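Long-range contacts in BH2414 protein (Bacillus halodurans, PDB 3ON1), which is of unknown function but probably binds RNA, as many relatives in the L7Ae/L30e ribosomal protein family do: residues Arg17-Gly22 with Ile84-Ala89; Val35-Leu40 with Lys94-Ile99; Ser41-Ile46 with Asn68-Gly73. One frame throughout, in Å; residues are numbered along the deposited sequence. Where two conformers were deposited one is given.

Interaction 1: residues Arg17-Gly22 with Ile84-Ala89; sequences RQLLTG and IGVKDA
The side-chain amide of Q18 and the carboxylate of D88 stand with their planes 90° apart, and the amide oxygen touches the methylene of the aspartate, Q18 OE1 lying 3.4 Å from D88 CB. The far ends of both groups are tied elsewhere: Q18 NE2 donates to the carbonyl of A16, just past helix 5-15, and D88 OD2 caps the backbone N of F91 in helix 89-100. A bend at chi2 (-56°) brings the amide oxygen over to D88 CB, and a water, not direct contact, lies between the two polar ends, 2.9 Å from Q18 OE1 and 2.6 Å from D88 OD1.

Behind this polar corner, two antiparallel strands pair edge to edge. L20 and G85 form a hydrogen-bonded pair, L20 N to G85 O at 2.9 Å and nearly straight, with G85 N answering L20 O. K87 N reaches the carbonyl O of Q18 at 2.8 Å and prolongs the pairing past the last bridge. L19, V86, I84 and T21 share one face, where L19 CD2 rests against the CG2 methyls of both V86 and I84, and L10 of helix 5-15 covers L19 and I84. On the reverse face the lysine does the packing. K87 passes over the Q18 carbonyl, crosses L20 at about a right angle with CD 3.7 Å from L20 CG, and bends at chi3 (-62°) to set CE 3.5 Å from R17 O. Two waters link its NZ to the carbonyl of R17, the residue whose positive phi closes the Schellman motif after helix 5-15.

The lysine thus serves twice, as apolar cover along its methylenes and as a cation at its tip that probably polarises, through water, the carbonyl of R17.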
ATOM      1  N   ARG A  17      -3.504 -11.199  -6.934  1.00 15.61           N
ATOM      2  CA  ARG A  17      -2.578 -10.419  -7.779  1.00 15.59           C
ATOM      3  C   ARG A  17      -3.022  -8.969  -7.951  1.00 15.07           C
ATOM      4  O   ARG A  17      -2.863  -8.372  -9.018  1.00 15.47           O
ATOM      5  CB  ARG A  17      -2.324 -11.103  -9.137  1.00 16.09           C
ATOM      6  CG  ARG A  17      -1.696 -12.483  -8.983  1.00 18.94           C
ATOM      7  CD  ARG A  17      -1.172 -13.049 -10.280  1.00 23.30           C
ATOM      8  NE  ARG A  17      -0.620 -14.385 -10.066  1.00 27.48           N
ATOM      9  CZ  ARG A  17       0.232 -14.996 -10.886  1.00 29.32           C
ATOM     10  NH1 ARG A  17       0.658 -14.393 -11.991  1.00 30.79           N
ATOM     11  NH2 ARG A  17       0.666 -16.213 -10.591  1.00 30.84           N
ATOM     12  N   GLN A  18      -3.568  -8.403  -6.879  1.00 14.51           N
ATOM     13  CA  GLN A  18      -4.086  -7.040  -6.915  1.00 13.91           C
ATOM     14  C   GLN A  18      -3.151  -6.046  -6.238  1.00 14.12           C
ATOM     15  O   GLN A  18      -3.559  -4.938  -5.901  1.00 13.99           O
ATOM     16  CB  GLN A  18      -5.477  -6.980  -6.279  1.00 13.82           C
ATOM     17  CG  GLN A  18      -6.527  -7.778  -7.047  1.00 14.09           C
ATOM     18  CD  GLN A  18      -6.613  -7.339  -8.496  1.00 14.97           C
ATOM     19  OE1 GLN A  18      -6.867  -6.171  -8.775  1.00 15.75           O
ATOM     20  NE2 GLN A  18      -6.367  -8.264  -9.422  1.00 15.56           N
ATOM     21  N   LEU A  19      -1.896  -6.444  -6.043  1.00 13.93           N
ATOM     22  CA  LEU A  19      -0.911  -5.553  -5.432  1.00 14.00           C
ATOM     23  C   LEU A  19       0.316  -5.332  -6.296  1.00 14.28           C
ATOM     24  O   LEU A  19       0.729  -6.220  -7.058  1.00 15.18           O
ATOM     25  CB  LEU A  19      -0.449  -6.099  -4.076  1.00 13.94           C
ATOM     26  CG  LEU A  19      -1.504  -6.391  -3.011  1.00 13.73           C
ATOM     27  CD1 LEU A  19      -0.796  -6.973  -1.798  1.00 14.64           C
ATOM     28  CD2 LEU A  19      -2.255  -5.143  -2.608  1.00 13.98           C
ATOM     29  N   LEU A  20       0.875  -4.128  -6.170  0.50 14.07           N
ATOM     30  CA  LEU A  20       2.188  -3.777  -6.698  0.50 14.15           C
ATOM     31  C   LEU A  20       3.067  -3.363  -5.524  0.50 14.27           C
ATOM     32  O   LEU A  20       2.559  -2.878  -4.513  0.50 14.00           O
ATOM     33  CB  LEU A  20       2.073  -2.618  -7.689  0.50 14.02           C
ATOM     34  CG  LEU A  20       1.405  -2.965  -9.018  0.50 14.28           C
ATOM     35  CD1 LEU A  20       1.276  -1.733  -9.897  0.50 14.33           C
ATOM     36  CD2 LEU A  20       2.189  -4.052  -9.733  0.50 14.67           C
ATOM     37  N   THR A  21       4.378  -3.570  -5.637  1.00 14.77           N
ATOM     38  CA  THR A  21       5.286  -3.078  -4.612  1.00 15.10           C
ATOM     39  C   THR A  21       6.455  -2.343  -5.226  1.00 15.63           C
ATOM     40  O   THR A  21       6.751  -2.509  -6.415  1.00 16.03           O
ATOM     41  CB  THR A  21       5.805  -4.207  -3.684  1.00 15.37           C
ATOM     42  OG1 THR A  21       6.665  -5.095  -4.414  1.00 16.42           O
ATOM     43  CG2 THR A  21       4.643  -4.987  -3.059  1.00 15.92           C
ATOM     44  N   GLY A  22       7.118  -1.538  -4.404  1.00 15.72           N
ATOM     45  CA  GLY A  22       8.292  -0.794  -4.841  1.00 16.99           C
ATOM     46  C   GLY A  22       7.939   0.642  -5.132  1.00 17.42           C
ATOM     47  O   GLY A  22       6.947   0.922  -5.802  1.00 17.20           O
ATOM     48  N   ILE A  84       3.423  -0.378  -0.928  1.00 13.65           N
ATOM     49  CA  ILE A  84       2.436  -1.240  -1.563  1.00 13.30           C
ATOM     50  C   ILE A  84       1.360  -0.388  -2.220  1.00 13.04           C
ATOM     51  O   ILE A  84       0.821   0.532  -1.601  1.00 13.51           O
ATOM     52  CB  ILE A  84       1.786  -2.211  -0.546  1.00 13.68           C
ATOM     53  CG1 ILE A  84       2.857  -3.124   0.060  1.00 14.22           C
ATOM     54  CG2 ILE A  84       0.648  -3.017  -1.204  1.00 13.84           C
ATOM     55  CD1 ILE A  84       2.368  -4.007   1.203  1.00 16.47           C
ATOM     56  N   GLY A  85       1.062  -0.702  -3.474  1.00 12.67           N
ATOM     57  CA  GLY A  85      -0.061  -0.087  -4.183  1.00 12.54           C
ATOM     58  C   GLY A  85      -1.166  -1.097  -4.432  1.00 12.57           C
ATOM     59  O   GLY A  85      -0.907  -2.213  -4.894  1.00 13.23           O
ATOM     60  N   VAL A  86      -2.400  -0.711  -4.128  1.00 12.52           N
ATOM     61  CA  VAL A  86      -3.547  -1.604  -4.281  1.00 12.78           C
ATOM     62  C   VAL A  86      -4.291  -1.298  -5.587  1.00 13.30           C
ATOM     63  O   VAL A  86      -4.719  -0.159  -5.820  1.00 13.79           O
ATOM     64  CB  VAL A  86      -4.486  -1.513  -3.051  1.00 12.21           C
ATOM     65  CG1 VAL A  86      -5.621  -2.534  -3.154  1.00 12.53           C
ATOM     66  CG2 VAL A  86      -3.695  -1.727  -1.773  1.00 12.49           C
ATOM     67  N   LYS A  87      -4.446  -2.324  -6.421  1.00 13.88           N
ATOM     68  CA  LYS A  87      -4.957  -2.164  -7.789  1.00 14.59           C
ATOM     69  C   LYS A  87      -6.453  -2.387  -7.918  1.00 14.59           C
ATOM     70  O   LYS A  87      -7.029  -2.177  -8.997  1.00 15.67           O
ATOM     71  CB  LYS A  87      -4.232  -3.110  -8.754  1.00 14.96           C
ATOM     72  CG  LYS A  87      -2.728  -2.898  -8.837  1.00 17.20           C
ATOM     73  CD  LYS A  87      -2.121  -3.554 -10.066  1.00 21.45           C
ATOM     74  CE  LYS A  87      -2.308  -5.052 -10.061  1.00 23.31           C
ATOM     75  NZ  LYS A  87      -1.453  -5.697 -11.095  1.00 25.99           N
ATOM     76  N   ASP A  88      -7.078  -2.829  -6.834  1.00 14.22           N
ATOM     77  CA  ASP A  88      -8.502  -3.113  -6.842  1.00 14.23           C
ATOM     78  C   ASP A  88      -9.215  -2.142  -5.916  1.00 14.33           C
ATOM     79  O   ASP A  88      -8.914  -2.088  -4.715  1.00 14.25           O
ATOM     80  CB  ASP A  88      -8.763  -4.560  -6.407  1.00 14.24           C
ATOM     81  CG  ASP A  88     -10.242  -4.912  -6.424  1.00 14.96           C
ATOM     82  OD1 ASP A  88     -10.761  -5.293  -7.497  1.00 17.82           O
ATOM     83  OD2 ASP A  88     -10.890  -4.805  -5.364  1.00 14.93           O
ATOM     84  N   ALA A  89     -10.159  -1.383  -6.476  1.00 14.65           N
ATOM     85  CA  ALA A  89     -10.880  -0.355  -5.720  1.00 14.63           C
ATOM     86  C   ALA A  89     -11.631  -0.888  -4.499  1.00 14.72           C
ATOM     87  O   ALA A  89     -11.693  -0.218  -3.468  1.00 14.76           O
ATOM     88  CB  ALA A  89     -11.830   0.441  -6.637  1.00 15.31           C
TER
HETATM   89  O   HOH W   1      -3.131  -8.446 -11.721  1.00 34.17           O
HETATM   90  O   HOH W   2       0.081  -7.747 -10.005  1.00 41.53           O
HETATM   91  O   HOH W   3      -9.556  -5.609  -9.783  1.00 21.24           O
HETATM   92  O   HOH W   4      -6.433  -4.883 -11.099  1.00 28.42           O

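Interaction 2: residues Val35-Leu40 with Lys94-Ile99; sequences VTLVIL and KLAALI
L37 reaches from residues 35-40 to the helix of K94-I99 through its branched end. Its CB points toward the helix, and with CG anti to the backbone N (chi1 169°) the chain continues outward to a fork whose two methyls do separate work. CD2 presses on L95 CB at 3.7 Å and lies 4.1 Å from the backbone N of A96, so it touches the helix backbone itself as well as a side chain. CD1 diverges to the small methyl of A96, CD1 to CB 4.4 Å. The leucines L37 and L95 cross at about a right angle.

Two residues on, I39 faces the same way and makes a looser contact with its tip: CD1 approaches I99 CD1 at 4.2 Å, one helical turn beyond L95. The short strand and helix segments come within 9.7 Å, their axes at 45°, a layer spacing normal for a helix packed on a sheet. V66 of the neighbouring strand 63-66 touches both I39 and I99, and helix 5-15 adds L9 and W6 beside the helix.

With carbon meeting carbon almost throughout, this face of the alpha/beta fold is joined by shape and exclusion of water, with a polar link nearby from T36 OG1 to S92 OG.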
ATOM      1  N   VAL A  35      -3.835   2.461  -9.430  1.00 18.06           N
ATOM      2  CA  VAL A  35      -3.742   2.255  -7.971  1.00 17.60           C
ATOM      3  C   VAL A  35      -4.715   3.174  -7.231  1.00 17.13           C
ATOM      4  O   VAL A  35      -4.783   4.372  -7.516  1.00 17.47           O
ATOM      5  CB  VAL A  35      -2.275   2.446  -7.479  1.00 17.97           C
ATOM      6  CG1 VAL A  35      -2.197   2.657  -5.972  1.00 17.88           C
ATOM      7  CG2 VAL A  35      -1.441   1.239  -7.862  1.00 18.44           C
ATOM      8  N   THR A  36      -5.482   2.602  -6.303  1.00 16.26           N
ATOM      9  CA  THR A  36      -6.493   3.370  -5.564  1.00 15.62           C
ATOM     10  C   THR A  36      -6.212   3.514  -4.063  1.00 15.24           C
ATOM     11  O   THR A  36      -6.981   4.153  -3.339  1.00 15.48           O
ATOM     12  CB  THR A  36      -7.924   2.838  -5.805  1.00 15.37           C
ATOM     13  OG1 THR A  36      -7.921   1.400  -5.839  1.00 15.34           O
ATOM     14  CG2 THR A  36      -8.470   3.388  -7.112  1.00 16.61           C
ATOM     15  N   LEU A  37      -5.116   2.912  -3.605  1.00 14.54           N
ATOM     16  CA  LEU A  37      -4.643   3.085  -2.229  1.00 13.78           C
ATOM     17  C   LEU A  37      -3.167   2.759  -2.186  1.00 13.64           C
ATOM     18  O   LEU A  37      -2.723   1.785  -2.798  1.00 13.45           O
ATOM     19  CB  LEU A  37      -5.400   2.176  -1.244  1.00 13.98           C
ATOM     20  CG  LEU A  37      -4.869   2.046   0.197  1.00 13.57           C
ATOM     21  CD1 LEU A  37      -5.039   3.337   0.998  1.00 15.26           C
ATOM     22  CD2 LEU A  37      -5.555   0.910   0.925  1.00 14.53           C
ATOM     23  N   VAL A  38      -2.412   3.575  -1.459  1.00 13.66           N
ATOM     24  CA  VAL A  38      -1.010   3.273  -1.190  1.00 13.58           C
ATOM     25  C   VAL A  38      -0.832   3.043   0.304  1.00 13.82           C
ATOM     26  O   VAL A  38      -1.310   3.818   1.126  1.00 13.93           O
ATOM     27  CB  VAL A  38      -0.075   4.390  -1.709  1.00 13.62           C
ATOM     28  CG1 VAL A  38       1.363   4.159  -1.250  1.00 14.31           C
ATOM     29  CG2 VAL A  38      -0.142   4.451  -3.235  1.00 14.38           C
ATOM     30  N   ILE A  39      -0.178   1.937   0.635  1.00 13.82           N
ATOM     31  CA  ILE A  39       0.191   1.626   2.009  1.00 14.20           C
ATOM     32  C   ILE A  39       1.699   1.757   2.143  1.00 14.33           C
ATOM     33  O   ILE A  39       2.451   1.127   1.399  1.00 14.47           O
ATOM     34  CB  ILE A  39      -0.287   0.218   2.419  1.00 14.41           C
ATOM     35  CG1 ILE A  39      -1.821   0.183   2.469  1.00 14.79           C
ATOM     36  CG2 ILE A  39       0.312  -0.185   3.772  1.00 14.93           C
ATOM     37  CD1 ILE A  39      -2.421  -1.220   2.514  1.00 16.53           C
ATOM     38  N   LEU A  40       2.126   2.597   3.080  1.00 14.16           N
ATOM     39  CA  LEU A  40       3.544   2.820   3.331  1.00 14.30           C
ATOM     40  C   LEU A  40       3.908   2.259   4.686  1.00 14.10           C
ATOM     41  O   LEU A  40       3.210   2.501   5.661  1.00 14.10           O
ATOM     42  CB  LEU A  40       3.855   4.315   3.347  1.00 14.95           C
ATOM     43  CG  LEU A  40       3.882   5.138   2.070  1.00 16.38           C
ATOM     44  CD1 LEU A  40       4.036   6.597   2.447  1.00 17.38           C
ATOM     45  CD2 LEU A  40       5.033   4.689   1.195  1.00 19.07           C
ATOM     46  N   LYS A  94     -11.877  -1.113   1.493  1.00 15.07           N
ATOM     47  CA  LYS A  94     -11.950  -1.923   2.703  1.00 15.26           C
ATOM     48  C   LYS A  94     -10.676  -1.834   3.553  1.00 15.08           C
ATOM     49  O   LYS A  94     -10.753  -1.705   4.780  1.00 15.07           O
ATOM     50  CB  LYS A  94     -12.293  -3.375   2.354  1.00 15.61           C
ATOM     51  CG  LYS A  94     -12.612  -4.262   3.560  1.00 17.84           C
ATOM     52  CD  LYS A  94     -13.817  -3.755   4.317  1.00 21.32           C
ATOM     53  CE  LYS A  94     -14.483  -4.867   5.102  1.00 24.27           C
ATOM     54  NZ  LYS A  94     -15.761  -4.379   5.651  1.00 26.84           N
ATOM     55  N   LEU A  95      -9.513  -1.893   2.904  1.00 14.76           N
ATOM     56  CA  LEU A  95      -8.248  -1.756   3.624  1.00 14.69           C
ATOM     57  C   LEU A  95      -8.168  -0.401   4.325  1.00 15.10           C
ATOM     58  O   LEU A  95      -7.768  -0.328   5.483  1.00 15.21           O
ATOM     59  CB  LEU A  95      -7.054  -1.957   2.687  1.00 14.23           C
ATOM     60  CG  LEU A  95      -6.798  -3.398   2.233  1.00 13.98           C
ATOM     61  CD1 LEU A  95      -5.917  -3.411   0.994  1.00 14.46           C
ATOM     62  CD2 LEU A  95      -6.199  -4.252   3.350  1.00 14.87           C
ATOM     63  N   ALA A  96      -8.571   0.662   3.631  1.00 15.64           N
ATOM     64  CA  ALA A  96      -8.541   2.005   4.208  1.00 16.68           C
ATOM     65  C   ALA A  96      -9.472   2.096   5.416  1.00 17.24           C
ATOM     66  O   ALA A  96      -9.095   2.646   6.450  1.00 17.97           O
ATOM     67  CB  ALA A  96      -8.902   3.057   3.160  1.00 16.81           C
ATOM     68  N   ALA A  97     -10.674   1.534   5.291  1.00 17.72           N
ATOM     69  CA  ALA A  97     -11.645   1.529   6.389  1.00 18.11           C
ATOM     70  C   ALA A  97     -11.106   0.794   7.613  1.00 18.44           C
ATOM     71  O   ALA A  97     -11.272   1.255   8.742  1.00 18.44           O
ATOM     72  CB  ALA A  97     -12.961   0.918   5.935  1.00 18.52           C
ATOM     73  N   LEU A  98     -10.438  -0.335   7.380  1.00 18.38           N
ATOM     74  CA  LEU A  98      -9.881  -1.136   8.465  1.00 18.57           C
ATOM     75  C   LEU A  98      -8.745  -0.404   9.171  1.00 18.71           C
ATOM     76  O   LEU A  98      -8.684  -0.369  10.405  1.00 18.63           O
ATOM     77  CB  LEU A  98      -9.411  -2.496   7.943  1.00 18.38           C
ATOM     78  CG  LEU A  98     -10.506  -3.506   7.588  1.00 19.01           C
ATOM     79  CD1 LEU A  98      -9.911  -4.661   6.803  1.00 18.86           C
ATOM     80  CD2 LEU A  98     -11.214  -4.008   8.840  1.00 19.76           C
ATOM     81  N   ILE A  99      -7.861   0.198   8.382  1.00 19.21           N
ATOM     82  CA  ILE A  99      -6.768   1.008   8.911  1.00 19.96           C
ATOM     83  C   ILE A  99      -7.305   2.247   9.657  1.00 21.31           C
ATOM     84  O   ILE A  99      -6.805   2.590  10.733  1.00 21.74           O
ATOM     85  CB  ILE A  99      -5.760   1.380   7.787  1.00 19.52           C
ATOM     86  CG1 ILE A  99      -5.015   0.122   7.310  1.00 18.66           C
ATOM     87  CG2 ILE A  99      -4.772   2.447   8.260  1.00 20.16           C
ATOM     88  CD1 ILE A  99      -4.355   0.250   5.936  1.00 17.03           C
TER

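Interaction 3: residues Ser41-Ile46 with Asn68-Gly73; sequences SSDAGI and NRQMLG
D43 OD1 accepts a hydrogen bond from the backbone N of R69 at 3.2 Å, taken on the anti side of the carboxylate and 27° out of its plane. The same oxygen lies 3.0 Å from N68 CB, and the carboxylate runs alongside the N68 amide with their planes only 5° apart. R69 also bends at chi3 (66°) and brings its guanidinium edge to the carbonyl of D43, a weak bond from NH2 to O of 3.3 Å.

The next shell holds the aspartate in place. S41 OG accepts from D43 N at 3.0 Å, an ST turn within the type I turn S41-A44, while S41 CB rests on L72 CD1 at 3.8 Å. Replacing S41 by alanine removes OG and would probably leave D43 N without its acceptor and the turn that presents the carboxylate less firmly fixed. On the helix side N68 OD1 accepts from M71 N at 2.7 Å, almost straight, and further out Q70 reaches E80.

N68 is thus the N-cap of helix 69-75, and D43 adds a second acceptor, from a separate loop, for the helix's first turn. The result is a helix N-terminus docked against the turn that leaves a central strand of the L7Ae-type alpha/beta fold.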
ATOM      1  N   SER A  41       5.011   1.521   4.750  1.00 14.02           N
ATOM      2  CA  SER A  41       5.540   1.078   6.033  1.00 14.48           C
ATOM      3  C   SER A  41       5.921   2.278   6.891  1.00 14.80           C
ATOM      4  O   SER A  41       6.472   3.258   6.376  1.00 14.77           O
ATOM      5  CB  SER A  41       6.776   0.206   5.822  1.00 14.53           C
ATOM      6  OG  SER A  41       7.359  -0.115   7.073  1.00 15.42           O
ATOM      7  N   SER A  42       5.649   2.196   8.195  1.00 15.09           N
ATOM      8  CA  SER A  42       6.138   3.218   9.133  1.00 15.73           C
ATOM      9  C   SER A  42       7.662   3.374   9.081  1.00 15.79           C
ATOM     10  O   SER A  42       8.192   4.441   9.408  1.00 16.56           O
ATOM     11  CB  SER A  42       5.698   2.912  10.563  1.00 16.23           C
ATOM     12  OG  SER A  42       4.286   2.919  10.674  1.00 18.52           O
ATOM     13  N   ASP A  43       8.328   2.300   8.649  0.50 16.25           N
ATOM     14  CA  ASP A  43       9.786   2.210   8.519  0.50 16.52           C
ATOM     15  C   ASP A  43      10.347   2.904   7.303  0.50 16.35           C
ATOM     16  O   ASP A  43      11.554   3.152   7.234  0.50 16.34           O
ATOM     17  CB  ASP A  43      10.197   0.749   8.405  0.50 17.21           C
ATOM     18  CG  ASP A  43      10.152   0.046   9.711  0.50 18.03           C
ATOM     19  OD1 ASP A  43       9.950  -1.182   9.705  0.50 19.14           O
ATOM     20  OD2 ASP A  43      10.320   0.726  10.744  0.50 20.08           O
ATOM     21  N   ALA A  44       9.478   3.182   6.335  1.00 15.69           N
ATOM     22  CA  ALA A  44       9.885   3.759   5.052  1.00 16.29           C
ATOM     23  C   ALA A  44      10.702   5.007   5.338  1.00 16.49           C
ATOM     24  O   ALA A  44      10.417   5.731   6.295  1.00 17.07           O
ATOM     25  CB  ALA A  44       8.665   4.120   4.207  1.00 16.00           C
ATOM     26  N   GLY A  45      11.727   5.240   4.524  1.00 16.99           N
ATOM     27  CA  GLY A  45      12.530   6.454   4.625  1.00 16.92           C
ATOM     28  C   GLY A  45      11.680   7.700   4.463  1.00 17.02           C
ATOM     29  O   GLY A  45      10.656   7.677   3.775  1.00 16.70           O
ATOM     30  N   ILE A  46      12.092   8.784   5.107  1.00 17.21           N
ATOM     31  CA  ILE A  46      11.301  10.017   5.078  1.00 17.53           C
ATOM     32  C   ILE A  46      11.154  10.559   3.649  1.00 17.57           C
ATOM     33  O   ILE A  46      10.124  11.128   3.317  1.00 17.22           O
ATOM     34  CB  ILE A  46      11.823  11.100   6.084  1.00 17.83           C
ATOM     35  CG1 ILE A  46      10.806  12.238   6.270  1.00 17.88           C
ATOM     36  CG2 ILE A  46      13.198  11.629   5.675  1.00 18.49           C
ATOM     37  CD1 ILE A  46       9.473  11.823   6.870  1.00 17.96           C
ATOM     38  N   ASN A  68       5.209  -2.196   9.907  1.00 18.16           N
ATOM     39  CA  ASN A  68       6.627  -2.101   9.606  1.00 17.29           C
ATOM     40  C   ASN A  68       6.878  -2.968   8.379  1.00 16.64           C
ATOM     41  O   ASN A  68       5.961  -3.657   7.913  1.00 16.93           O
ATOM     42  CB  ASN A  68       7.484  -2.517  10.808  1.00 17.29           C
ATOM     43  CG  ASN A  68       7.240  -3.945  11.234  1.00 17.71           C
ATOM     44  OD1 ASN A  68       7.133  -4.837  10.398  1.00 18.30           O
ATOM     45  ND2 ASN A  68       7.158  -4.173  12.541  1.00 19.99           N
ATOM     46  N   ARG A  69       8.094  -2.937   7.845  1.00 15.75           N
ATOM     47  CA  ARG A  69       8.356  -3.630   6.584  1.00 15.52           C
ATOM     48  C   ARG A  69       8.304  -5.156   6.713  1.00 15.30           C
ATOM     49  O   ARG A  69       7.994  -5.847   5.744  1.00 15.10           O
ATOM     50  CB  ARG A  69       9.653  -3.145   5.926  1.00 16.14           C
ATOM     51  CG  ARG A  69      10.935  -3.477   6.676  1.00 16.55           C
ATOM     52  CD  ARG A  69      12.135  -2.876   5.959  1.00 17.13           C
ATOM     53  NE  ARG A  69      12.092  -1.416   6.009  1.00 19.02           N
ATOM     54  CZ  ARG A  69      12.918  -0.606   5.351  1.00 20.34           C
ATOM     55  NH1 ARG A  69      13.860  -1.095   4.551  1.00 21.75           N
ATOM     56  NH2 ARG A  69      12.782   0.703   5.478  1.00 21.51           N
ATOM     57  N   GLN A  70       8.572  -5.660   7.915  1.00 15.02           N
ATOM     58  CA  GLN A  70       8.486  -7.095   8.196  1.00 15.01           C
ATOM     59  C   GLN A  70       7.040  -7.589   8.152  1.00 15.64           C
ATOM     60  O   GLN A  70       6.739  -8.556   7.441  1.00 15.52           O
ATOM     61  CB  GLN A  70       9.150  -7.422   9.547  1.00 14.82           C
ATOM     62  CG  GLN A  70      10.670  -7.235   9.562  1.00 15.29           C
ATOM     63  CD  GLN A  70      11.107  -5.784   9.691  1.00 16.34           C
ATOM     64  OE1 GLN A  70      10.387  -4.942  10.241  1.00 16.34           O
ATOM     65  NE2 GLN A  70      12.296  -5.483   9.184  1.00 16.98           N
HETATM   66  N   MSE A  71       6.158  -6.924   8.897  0.50 15.69           N
HETATM   67  CA  MSE A  71       4.728  -7.245   8.911  0.50 16.31           C
HETATM   68  C   MSE A  71       4.103  -7.154   7.518  0.50 16.39           C
HETATM   69  O   MSE A  71       3.305  -8.007   7.138  0.50 16.52           O
HETATM   70  CB  MSE A  71       3.972  -6.296   9.842  0.50 16.66           C
HETATM   71  CG  MSE A  71       4.310  -6.399  11.314  0.50 17.71           C
HETATM   72 SE   MSE A  71       3.677  -4.791  12.239  0.50 20.35          SE
HETATM   73  CE  MSE A  71       1.891  -4.757  11.474  0.50 17.50           C
ATOM     74  N   LEU A  72       4.458  -6.111   6.770  1.00 16.47           N
ATOM     75  CA  LEU A  72       3.896  -5.912   5.423  1.00 16.66           C
ATOM     76  C   LEU A  72       4.361  -6.987   4.451  1.00 17.22           C
ATOM     77  O   LEU A  72       3.558  -7.567   3.720  1.00 17.30           O
ATOM     78  CB  LEU A  72       4.246  -4.523   4.887  1.00 16.66           C
ATOM     79  CG  LEU A  72       3.498  -3.333   5.480  1.00 16.31           C
ATOM     80  CD1 LEU A  72       3.887  -2.075   4.718  1.00 17.49           C
ATOM     81  CD2 LEU A  72       1.988  -3.554   5.422  1.00 16.80           C
ATOM     82  N   GLY A  73       5.663  -7.249   4.450  1.00 17.44           N
ATOM     83  CA  GLY A  73       6.228  -8.303   3.616  1.00 18.35           C
ATOM     84  C   GLY A  73       5.583  -9.645   3.903  1.00 18.84           C
ATOM     85  O   GLY A  73       5.139 -10.327   2.975  1.00 19.04           O
TER

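From the N terminus, the chain leaves helix 5-15 at residues 17-22, the first side of interaction 1, which closes only when strand 83-86 returns beside it. Residues 35-40 open interaction 2 within that loop, and 41-46 follow directly to open interaction 3. Interaction 3 closes first, at 68-73, and lies wholly within the spans of the other two. Interaction 1 then closes at 84-89 and interaction 2 at 94-99, so these two cross. They share the sheet, where I84 and V86 pair with I39 and L37. L72 touches both I84 and I39, so the three contacts join the edge strand, sheet centre, C-terminal helix and helix 69-75.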